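Local coordinates for DUF3256 domain-containing protein (Porphyromonas gingivalis W83, PDB 2P3P) that is of unknown function, belongs to the DUF3256 family, binds magnesium and is probably membrane-anchored, at residues P25-E30 with V59-N64; M80-L83 with S89-I92; Q144-S149 with K181-I186. All blocks are in the same frame, centred on the assembly; numbering follows the deposited sequence.

How the contacts relate
The three contacts follow one another along the chain, and the first two belong to the same seven-stranded antiparallel sheet. Contact 1 lays the loop leading into helix 29-39 against strand 58-64, and contact 2 pairs two strands further along that sheet; their centres are 18 Å apart and their nearest atoms about 7 Å. Contact 3 lies elsewhere, on the opposite side of the chain's centre, with its centre 41 Å from that of contact 1 and 39 Å from that of contact 2. It joins two short helical segments, and residues 144-149 include S149, a magnesium-binding residue, although this chain carries no metal. The first two contacts are remote from that site.

Contact 1: residues P25-E30 with V59-N64; sequences PIVTME and VTFLLN
I26 and V59 meet branch against branch. The two run at a slant to each other, so that CG2 of I26 comes down between both methyls of V59; its distance to V59 CG2 is 3.5 Å, tighter than usual for two methyl carbons. The torsion of I26 explains which branch is used: with CG1 beside the backbone N (chi1 -60°), CG2 stands anti to that nitrogen and faces the strand, while the longer arm through CG1 leads away from residues 59-64; I26 also touches T72 and V75. V27 points toward the strand as well. Its CG1 reaches the rim of the F61 ring, 3.8 Å from CZ and in the plane of the ring, the two side chains approaching from opposite directions. The same methyl lies 4.1 Å from V59 CG2, and V27 thus bridges two residues that sit on one face of the strand. The side-chain contacts are all apolar, and V27, V59 and F61 are buried. L35 of helix 29-39 also touches F61, and I70 of the next strand touches both V59 and F61. T28 is the N-cap of that helix, its side chain capping a backbone N of the first turn while the E31 carboxylate bonds its own N. The arrangement is that of a helix packed on one face of an antiparallel sheet, extended by apolar residues of the loop before it.

Contact 2: residues M80-L83 with S89-I92; sequences MRIL and SSVI
L83 and V91 are joined by a reciprocal pair of backbone hydrogen bonds, the first kind of interaction here. L83 N donates to V91 O at 2.9 Å and V91 N returns the bond to L83 O at the same length; both are close to straight, with angles at the hydrogen of 174° and 168°. They define L83 and V91 as a hydrogen-bonded antiparallel pair, next to I82 and I92, a non-hydrogen-bonded one. The second kind is the CA-H...O contact: I82 CA lies 3.4 Å from V91 O, and S90 CA approaches L83 O, so each carbonyl oxygen that accepts an N-H also meets a CA-H. Side-chain packing is the third. On one face I82 and I92 slant across each other, I82 CD1 being 3.9 Å from I92 CG1. I82 sends its short branch, CG2, away from its own N (chi1 -60°) and toward S90; the 3.2 Å between I82 CG2 and S90 CB is unusually short, and its detail is doubtful. The hydroxyl of S90 finds its polar partner in E11. On the other face L83 CB and V91 CG2 touch more loosely, at 4.4 Å. This hairpin lies mid-sheet, with strand 67-72 bonded to M80 on one flank and strand 104-111 to I92 on the other, while helix 11-18 packs over I82 and I92.

Contact 3: residues Q144-S149 with K181-I186; sequences QAIYAS and KPLAAI
The first torsion of I146 (chi1 -62°) sets CG1 beside the backbone N, and a second torsion of -45° folds CD1 round, so that both carbons of this arm meet L183. In L183 the CG likewise lies beside its own backbone N, with chi2 extended at 173°, and this carries CD1 out to the neighbouring A145. The side chains of I146 and L183 pass at an angle: CG1 of I146 is 3.9 Å from CB of L183, while CD1 of I146 lies near both CB and CD1 of the leucine. L183 CD1 also touches A145 CB, at 3.8 Å. I146 CG1 also lies over the backbone N of A184 at 3.8 Å, and 4.1 Å from A184 CB. A142, earlier in helix 141-146, touches L183, and L176 packs on A184 and on S149, a magnesium-binding residue whose metal is absent here. Among these side chains the contact is wholly apolar, small and partly buried. With no polar bond between them, the two segments probably rely on van der Waals packing and partial burial of hydrocarbon, with L176 and A142 contributing.

Contact 1: residues P25-E30 with V59-N64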
ATOM      1  N   PRO A  25      -2.174   2.769 -16.123  1.00 11.55           N
ATOM      2  CA  PRO A  25      -3.123   2.474 -17.193  1.00 11.09           C
ATOM      3  C   PRO A  25      -4.209   1.466 -16.849  1.00 12.58           C
ATOM      4  O   PRO A  25      -4.411   0.464 -17.566  1.00 11.38           O
ATOM      5  CB  PRO A  25      -2.215   1.961 -18.298  1.00 11.25           C
ATOM      6  CG  PRO A  25      -1.149   1.245 -17.594  1.00  8.73           C
ATOM      7  CD  PRO A  25      -0.910   2.036 -16.326  1.00 12.14           C
ATOM      8  N   ILE A  26      -4.859   1.733 -15.710  1.00 13.46           N
ATOM      9  CA  ILE A  26      -5.991   0.976 -15.210  1.00 13.81           C
ATOM     10  C   ILE A  26      -7.263   1.336 -15.953  1.00 12.22           C
ATOM     11  O   ILE A  26      -8.119   0.473 -16.215  1.00 12.31           O
ATOM     12  CB  ILE A  26      -6.155   1.242 -13.672  1.00 13.25           C
ATOM     13  CG1 ILE A  26      -4.888   0.796 -12.955  1.00 15.42           C
ATOM     14  CG2 ILE A  26      -7.410   0.562 -13.104  1.00 15.51           C
ATOM     15  CD1 ILE A  26      -4.388  -0.488 -13.408  1.00 13.25           C
ATOM     16  N   VAL A  27      -7.382   2.625 -16.243  1.00 12.02           N
ATOM     17  CA  VAL A  27      -8.429   3.179 -17.095  1.00 11.34           C
ATOM     18  C   VAL A  27      -7.735   4.112 -18.063  1.00 10.99           C
ATOM     19  O   VAL A  27      -6.584   4.534 -17.822  1.00 11.13           O
ATOM     20  CB  VAL A  27      -9.535   3.980 -16.304  1.00 11.31           C
ATOM     21  CG1 VAL A  27     -10.392   3.072 -15.393  1.00 10.69           C
ATOM     22  CG2 VAL A  27      -8.947   5.168 -15.505  1.00 11.92           C
ATOM     23  N   THR A  28      -8.410   4.485 -19.136  1.00 11.01           N
ATOM     24  CA  THR A  28      -7.812   5.444 -20.085  1.00 11.73           C
ATOM     25  C   THR A  28      -7.840   6.836 -19.491  1.00 12.52           C
ATOM     26  O   THR A  28      -8.561   7.087 -18.522  1.00 13.58           O
ATOM     27  CB  THR A  28      -8.557   5.470 -21.444  1.00 11.77           C
ATOM     28  OG1 THR A  28      -9.914   5.838 -21.211  1.00 11.80           O
ATOM     29  CG2 THR A  28      -8.507   4.114 -22.142  1.00 10.32           C
HETATM   30  N   MSE A  29      -7.109   7.767 -20.110  1.00 13.41           N
HETATM   31  CA  MSE A  29      -7.083   9.157 -19.629  1.00 13.80           C
HETATM   32  C   MSE A  29      -8.503   9.742 -19.692  1.00 14.45           C
HETATM   33  O   MSE A  29      -8.982  10.399 -18.762  1.00 15.22           O
HETATM   34  CB  MSE A  29      -6.119   9.991 -20.481  1.00 13.65           C
HETATM   35  CG  MSE A  29      -6.119  11.473 -20.171  1.00 13.19           C
HETATM   36 SE   MSE A  29      -5.440  11.775 -18.356  0.80 19.37          SE
HETATM   37  CE  MSE A  29      -3.582  12.101 -18.748  1.00 14.37           C
ATOM     38  N   GLU A  30      -9.165   9.462 -20.798  1.00 14.14           N
ATOM     39  CA  GLU A  30     -10.520   9.924 -21.034  1.00 14.81           C
ATOM     40  C   GLU A  30     -11.546   9.321 -20.062  1.00 13.64           C
ATOM     41  O   GLU A  30     -12.382  10.042 -19.562  1.00 14.24           O
ATOM     42  CB  GLU A  30     -10.905   9.680 -22.503  1.00 14.97           C
ATOM     43  CG  GLU A  30      -9.941  10.346 -23.484  1.00 17.30           C
ATOM     44  CD  GLU A  30      -8.946   9.371 -24.126  1.00 19.79           C
ATOM     45  OE1 GLU A  30      -8.345   8.522 -23.398  1.00 20.11           O
ATOM     46  OE2 GLU A  30      -8.783   9.479 -25.364  1.00 21.15           O
ATOM     47  N   VAL A  59     -13.103  -1.694 -12.645  1.00 11.84           N
ATOM     48  CA  VAL A  59     -12.358  -0.885 -11.703  1.00 10.44           C
ATOM     49  C   VAL A  59     -13.363  -0.168 -10.813  1.00 10.43           C
ATOM     50  O   VAL A  59     -14.328   0.382 -11.324  1.00  8.93           O
ATOM     51  CB  VAL A  59     -11.463   0.134 -12.479  1.00 10.73           C
ATOM     52  CG1 VAL A  59     -10.533   0.873 -11.524  1.00  9.65           C
ATOM     53  CG2 VAL A  59     -10.655  -0.579 -13.580  1.00 11.53           C
ATOM     54  N   THR A  60     -13.173  -0.228  -9.486  1.00  8.88           N
ATOM     55  CA  THR A  60     -13.938   0.602  -8.566  1.00  8.57           C
ATOM     56  C   THR A  60     -13.054   1.687  -7.967  1.00  8.04           C
ATOM     57  O   THR A  60     -11.874   1.454  -7.649  1.00  7.63           O
ATOM     58  CB  THR A  60     -14.555  -0.238  -7.457  1.00  9.08           C
ATOM     59  OG1 THR A  60     -13.511  -0.805  -6.664  1.00 10.48           O
ATOM     60  CG2 THR A  60     -15.384  -1.363  -8.068  1.00  9.45           C
ATOM     61  N   PHE A  61     -13.637   2.854  -7.754  1.00  6.55           N
ATOM     62  CA  PHE A  61     -12.927   3.992  -7.204  1.00  6.62           C
ATOM     63  C   PHE A  61     -13.607   4.480  -5.935  1.00  7.21           C
ATOM     64  O   PHE A  61     -14.836   4.552  -5.892  1.00  6.85           O
ATOM     65  CB  PHE A  61     -12.934   5.146  -8.213  1.00  7.58           C
ATOM     66  CG  PHE A  61     -12.182   4.881  -9.483  1.00  8.83           C
ATOM     67  CD1 PHE A  61     -10.845   5.213  -9.588  1.00  9.95           C
ATOM     68  CD2 PHE A  61     -12.800   4.286 -10.558  1.00 11.22           C
ATOM     69  CE1 PHE A  61     -10.154   4.975 -10.765  1.00  9.08           C
ATOM     70  CE2 PHE A  61     -12.104   4.054 -11.730  1.00 10.66           C
ATOM     71  CZ  PHE A  61     -10.775   4.391 -11.805  1.00  8.51           C
ATOM     72  N   LEU A  62     -12.805   4.766  -4.907  1.00  7.46           N
ATOM     73  CA  LEU A  62     -13.188   5.619  -3.811  1.00  8.02           C
ATOM     74  C   LEU A  62     -12.382   6.903  -3.958  1.00  7.53           C
ATOM     75  O   LEU A  62     -11.171   6.866  -3.888  1.00  8.74           O
ATOM     76  CB  LEU A  62     -12.894   4.977  -2.457  1.00  8.73           C
ATOM     77  CG  LEU A  62     -13.679   3.696  -2.160  1.00 10.58           C
ATOM     78  CD1 LEU A  62     -13.285   3.190  -0.782  1.00 11.84           C
ATOM     79  CD2 LEU A  62     -15.176   3.925  -2.260  1.00  9.48           C
ATOM     80  N   LEU A  63     -13.086   8.007  -4.201  1.00  7.43           N
ATOM     81  CA  LEU A  63     -12.490   9.315  -4.470  1.00  7.73           C
ATOM     82  C   LEU A  63     -12.773  10.264  -3.301  1.00  7.12           C
ATOM     83  O   LEU A  63     -13.899  10.660  -3.094  1.00  5.84           O
ATOM     84  CB  LEU A  63     -13.034   9.909  -5.776  1.00  8.79           C
ATOM     85  CG  LEU A  63     -12.844   9.053  -7.038  1.00  9.01           C
ATOM     86  CD1 LEU A  63     -13.625   9.690  -8.191  1.00 12.62           C
ATOM     87  CD2 LEU A  63     -11.383   8.882  -7.443  1.00  9.89           C
ATOM     88  N   ASN A  64     -11.724  10.611  -2.565  1.00  7.58           N
ATOM     89  CA  ASN A  64     -11.810  11.537  -1.452  1.00  7.53           C
ATOM     90  C   ASN A  64     -10.699  12.608  -1.623  1.00  7.87           C
ATOM     91  O   ASN A  64      -9.682  12.361  -2.249  1.00  7.38           O
ATOM     92  CB  ASN A  64     -11.693  10.719  -0.137  1.00  7.20           C
ATOM     93  CG  ASN A  64     -11.802  11.567   1.122  1.00  7.19           C
ATOM     94  OD1 ASN A  64     -10.946  12.419   1.391  1.00  8.99           O
ATOM     95  ND2 ASN A  64     -12.837  11.308   1.922  1.00  4.04           N
TER

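Contact 2: residues M80-L83 with S89-I92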
HETATM    1  N   MSE A  80      -3.613   5.840  -2.886  1.00  8.87           N
HETATM    2  CA  MSE A  80      -2.677   6.943  -3.034  1.00  9.61           C
HETATM    3  C   MSE A  80      -3.106   8.140  -2.235  1.00  8.99           C
HETATM    4  O   MSE A  80      -4.324   8.399  -2.023  1.00  8.82           O
HETATM    5  CB  MSE A  80      -2.515   7.353  -4.507  1.00 10.22           C
HETATM    6  CG  MSE A  80      -3.719   7.979  -5.082  1.00  9.50           C
HETATM    7 SE   MSE A  80      -3.421   8.592  -6.943  0.80 16.05          SE
HETATM    8  CE  MSE A  80      -3.319   6.856  -7.741  1.00 12.07           C
ATOM      9  N   ARG A  81      -2.095   8.872  -1.787  1.00  8.90           N
ATOM     10  CA  ARG A  81      -2.272  10.038  -0.905  1.00  8.76           C
ATOM     11  C   ARG A  81      -1.112  10.981  -1.130  1.00  7.93           C
ATOM     12  O   ARG A  81      -0.061  10.522  -1.522  1.00  7.94           O
ATOM     13  CB  ARG A  81      -2.246   9.636   0.562  1.00 10.05           C
ATOM     14  CG  ARG A  81      -3.450   8.883   1.021  1.00 10.43           C
ATOM     15  CD  ARG A  81      -3.633   8.958   2.521  1.00 11.25           C
ATOM     16  NE  ARG A  81      -3.969  10.314   2.938  1.00 12.37           N
ATOM     17  CZ  ARG A  81      -3.721  10.787   4.143  1.00 13.62           C
ATOM     18  NH1 ARG A  81      -3.079  10.046   5.025  1.00 13.48           N
ATOM     19  NH2 ARG A  81      -4.076  12.025   4.442  1.00 15.73           N
ATOM     20  N   ILE A  82      -1.307  12.263  -0.817  1.00  7.69           N
ATOM     21  CA  ILE A  82      -0.249  13.249  -0.687  1.00  8.65           C
ATOM     22  C   ILE A  82       0.311  13.170   0.742  1.00  8.92           C
ATOM     23  O   ILE A  82      -0.421  13.072   1.710  1.00 10.34           O
ATOM     24  CB  ILE A  82      -0.781  14.708  -0.931  1.00  9.67           C
ATOM     25  CG1 ILE A  82      -1.354  14.830  -2.313  1.00 10.41           C
ATOM     26  CG2 ILE A  82       0.377  15.743  -0.920  1.00  9.10           C
ATOM     27  CD1 ILE A  82      -0.297  14.712  -3.365  1.00 12.75           C
ATOM     28  N   LEU A  83       1.616  13.290   0.850  1.00  8.91           N
ATOM     29  CA  LEU A  83       2.324  13.432   2.121  1.00  8.81           C
ATOM     30  C   LEU A  83       3.186  14.692   2.059  1.00  8.05           C
ATOM     31  O   LEU A  83       3.758  15.058   1.010  1.00  7.01           O
ATOM     32  CB  LEU A  83       3.218  12.224   2.411  1.00  8.64           C
ATOM     33  CG  LEU A  83       2.599  10.835   2.452  1.00  9.91           C
ATOM     34  CD1 LEU A  83       3.675   9.748   2.576  1.00  9.78           C
ATOM     35  CD2 LEU A  83       1.605  10.790   3.583  1.00 10.62           C
ATOM     36  N   SER A  89       5.554  21.948   0.440  1.00 11.80           N
ATOM     37  CA  SER A  89       5.614  21.061  -0.741  1.00 11.02           C
ATOM     38  C   SER A  89       5.281  19.655  -0.370  1.00  8.04           C
ATOM     39  O   SER A  89       5.292  19.314   0.801  1.00  6.27           O
ATOM     40  CB  SER A  89       6.999  21.026  -1.367  1.00 10.89           C
ATOM     41  OG  SER A  89       7.897  20.385  -0.500  1.00 11.48           O
ATOM     42  N   SER A  90       5.051  18.825  -1.387  1.00  7.03           N
ATOM     43  CA  SER A  90       4.452  17.503  -1.186  1.00  5.82           C
ATOM     44  C   SER A  90       5.104  16.438  -2.062  1.00  6.29           C
ATOM     45  O   SER A  90       5.696  16.747  -3.086  1.00  5.29           O
ATOM     46  CB  SER A  90       2.974  17.559  -1.575  1.00  6.46           C
ATOM     47  OG  SER A  90       2.228  18.212  -0.573  1.00  7.61           O
ATOM     48  N   VAL A  91       4.907  15.179  -1.677  1.00  7.11           N
ATOM     49  CA  VAL A  91       5.155  14.023  -2.548  1.00  7.11           C
ATOM     50  C   VAL A  91       3.889  13.120  -2.574  1.00  7.43           C
ATOM     51  O   VAL A  91       3.026  13.186  -1.676  1.00  7.14           O
ATOM     52  CB  VAL A  91       6.424  13.220  -2.139  1.00  8.31           C
ATOM     53  CG1 VAL A  91       7.690  14.097  -2.273  1.00  8.49           C
ATOM     54  CG2 VAL A  91       6.303  12.646  -0.767  1.00  8.54           C
ATOM     55  N   ILE A  92       3.782  12.300  -3.625  1.00  7.12           N
ATOM     56  CA  ILE A  92       2.674  11.319  -3.773  1.00  6.66           C
ATOM     57  C   ILE A  92       3.172   9.931  -3.324  1.00  6.86           C
ATOM     58  O   ILE A  92       4.194   9.464  -3.791  1.00  6.60           O
ATOM     59  CB  ILE A  92       2.189  11.218  -5.249  1.00  6.52           C
ATOM     60  CG1 ILE A  92       1.868  12.615  -5.807  1.00  6.44           C
ATOM     61  CG2 ILE A  92       0.931  10.269  -5.360  1.00  6.98           C
ATOM     62  CD1 ILE A  92       1.651  12.685  -7.267  1.00  6.62           C
TER

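Contact 3: residues Q144-S149 with K181-I186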
ATOM      1  N   GLN A 144      13.960 -23.530  13.189  1.00  9.47           N
ATOM      2  CA  GLN A 144      14.678 -24.263  12.151  1.00 10.27           C
ATOM      3  C   GLN A 144      13.747 -25.002  11.177  1.00 10.59           C
ATOM      4  O   GLN A 144      14.026 -25.034   9.949  1.00 10.24           O
ATOM      5  CB  GLN A 144      15.756 -25.200  12.789  1.00 10.10           C
ATOM      6  CG  GLN A 144      16.925 -24.364  13.330  1.00 12.17           C
ATOM      7  CD  GLN A 144      17.935 -25.104  14.260  1.00 14.30           C
ATOM      8  OE1 GLN A 144      17.659 -26.179  14.807  1.00 17.65           O
ATOM      9  NE2 GLN A 144      19.126 -24.495  14.430  1.00 18.77           N
ATOM     10  N   ALA A 145      12.625 -25.505  11.683  1.00  9.10           N
ATOM     11  CA  ALA A 145      11.643 -26.187  10.860  1.00 10.70           C
ATOM     12  C   ALA A 145      10.884 -25.214   9.932  1.00 10.89           C
ATOM     13  O   ALA A 145      10.525 -25.574   8.808  1.00 12.39           O
ATOM     14  CB  ALA A 145      10.661 -26.990  11.748  1.00  9.95           C
ATOM     15  N   ILE A 146      10.629 -23.986  10.388  1.00 11.32           N
ATOM     16  CA  ILE A 146       9.832 -23.004   9.616  1.00 11.03           C
ATOM     17  C   ILE A 146      10.725 -22.060   8.780  1.00 10.34           C
ATOM     18  O   ILE A 146      10.246 -21.468   7.826  1.00  9.87           O
ATOM     19  CB  ILE A 146       8.997 -22.106  10.565  1.00 11.81           C
ATOM     20  CG1 ILE A 146       7.995 -22.935  11.370  1.00 12.71           C
ATOM     21  CG2 ILE A 146       8.307 -20.897   9.800  1.00 12.20           C
ATOM     22  CD1 ILE A 146       7.218 -23.979  10.549  1.00 14.67           C
ATOM     23  N   TYR A 147      12.013 -21.975   9.115  1.00  9.66           N
ATOM     24  CA  TYR A 147      12.932 -20.983   8.564  1.00 10.56           C
ATOM     25  C   TYR A 147      12.784 -20.798   7.050  1.00  9.55           C
ATOM     26  O   TYR A 147      12.609 -19.695   6.557  1.00  9.88           O
ATOM     27  CB  TYR A 147      14.392 -21.381   8.837  1.00 12.79           C
ATOM     28  CG  TYR A 147      15.354 -20.401   8.251  1.00 14.45           C
ATOM     29  CD1 TYR A 147      15.476 -19.138   8.810  1.00 16.67           C
ATOM     30  CD2 TYR A 147      16.095 -20.690   7.099  1.00 15.65           C
ATOM     31  CE1 TYR A 147      16.332 -18.195   8.289  1.00 16.62           C
ATOM     32  CE2 TYR A 147      16.971 -19.735   6.566  1.00 16.97           C
ATOM     33  CZ  TYR A 147      17.070 -18.484   7.176  1.00 17.00           C
ATOM     34  OH  TYR A 147      17.903 -17.496   6.700  1.00 19.13           O
ATOM     35  N   ALA A 148      12.881 -21.885   6.312  1.00  8.54           N
ATOM     36  CA  ALA A 148      12.822 -21.804   4.845  1.00  9.31           C
ATOM     37  C   ALA A 148      11.440 -21.347   4.322  1.00 10.14           C
ATOM     38  O   ALA A 148      11.340 -20.877   3.164  1.00 11.51           O
ATOM     39  CB  ALA A 148      13.245 -23.114   4.226  1.00  9.31           C
ATOM     40  N   SER A 149      10.399 -21.440   5.157  1.00  8.68           N
ATOM     41  CA  SER A 149       9.085 -20.970   4.772  1.00 10.20           C
ATOM     42  C   SER A 149       8.860 -19.461   5.056  1.00 10.32           C
ATOM     43  O   SER A 149       7.816 -18.897   4.684  1.00 11.12           O
ATOM     44  CB  SER A 149       8.000 -21.824   5.408  1.00 10.85           C
ATOM     45  OG  SER A 149       7.971 -23.098   4.799  1.00 15.93           O
ATOM     46  N   LYS A 181       1.754 -24.207  11.448  1.00 12.63           N
ATOM     47  CA  LYS A 181       1.329 -23.014  12.151  1.00 13.03           C
ATOM     48  C   LYS A 181       1.621 -23.098  13.652  1.00 12.40           C
ATOM     49  O   LYS A 181       2.085 -22.116  14.239  1.00 12.19           O
ATOM     50  CB  LYS A 181      -0.123 -22.644  11.844  1.00 12.85           C
ATOM     51  CG  LYS A 181      -0.314 -22.132  10.402  1.00 13.55           C
ATOM     52  CD  LYS A 181      -1.754 -21.822  10.078  1.00 12.81           C
ATOM     53  CE  LYS A 181      -1.910 -21.487   8.595  1.00 14.24           C
ATOM     54  NZ  LYS A 181      -3.282 -21.076   8.210  1.00 14.16           N
ATOM     55  N   PRO A 182       1.408 -24.249  14.285  1.00 13.37           N
ATOM     56  CA  PRO A 182       1.776 -24.310  15.724  1.00 12.37           C
ATOM     57  C   PRO A 182       3.279 -24.096  16.053  1.00 13.01           C
ATOM     58  O   PRO A 182       3.597 -23.600  17.128  1.00 11.15           O
ATOM     59  CB  PRO A 182       1.265 -25.690  16.164  1.00 13.17           C
ATOM     60  CG  PRO A 182       0.224 -26.043  15.133  1.00 12.94           C
ATOM     61  CD  PRO A 182       0.757 -25.497  13.850  1.00 12.55           C
ATOM     62  N   LEU A 183       4.179 -24.384  15.107  1.00 12.56           N
ATOM     63  CA  LEU A 183       5.608 -24.181  15.335  1.00 12.26           C
ATOM     64  C   LEU A 183       5.877 -22.704  15.189  1.00 12.25           C
ATOM     65  O   LEU A 183       6.466 -22.082  16.072  1.00 11.73           O
ATOM     66  CB  LEU A 183       6.462 -24.941  14.343  1.00 11.91           C
ATOM     67  CG  LEU A 183       6.327 -26.465  14.362  1.00 12.72           C
ATOM     68  CD1 LEU A 183       7.128 -27.048  13.171  1.00 13.65           C
ATOM     69  CD2 LEU A 183       6.778 -27.001  15.719  1.00 12.60           C
ATOM     70  N   ALA A 184       5.400 -22.134  14.089  1.00 11.58           N
ATOM     71  CA  ALA A 184       5.556 -20.709  13.862  1.00 12.09           C
ATOM     72  C   ALA A 184       4.971 -19.828  14.964  1.00 11.97           C
ATOM     73  O   ALA A 184       5.492 -18.740  15.249  1.00 11.92           O
ATOM     74  CB  ALA A 184       4.963 -20.353  12.482  1.00 12.73           C
ATOM     75  N   ALA A 185       3.915 -20.298  15.613  1.00 10.98           N
ATOM     76  CA  ALA A 185       3.202 -19.463  16.584  1.00 11.89           C
ATOM     77  C   ALA A 185       4.071 -19.053  17.785  1.00 12.27           C
ATOM     78  O   ALA A 185       3.761 -18.058  18.464  1.00 13.49           O
ATOM     79  CB  ALA A 185       1.931 -20.193  17.085  1.00 10.04           C
ATOM     80  N   ILE A 186       5.108 -19.839  18.084  1.00 12.97           N
ATOM     81  CA  ILE A 186       5.972 -19.547  19.230  1.00 12.66           C
ATOM     82  C   ILE A 186       6.879 -18.365  18.989  1.00 12.80           C
ATOM     83  O   ILE A 186       7.442 -17.833  19.967  1.00 12.76           O
ATOM     84  CB  ILE A 186       6.822 -20.769  19.735  1.00 13.67           C
ATOM     85  CG1 ILE A 186       8.018 -21.086  18.850  1.00 12.70           C
ATOM     86  CG2 ILE A 186       5.958 -21.990  19.851  1.00 12.89           C
ATOM     87  CD1 ILE A 186       9.047 -22.047  19.506  1.00 13.78           C
TER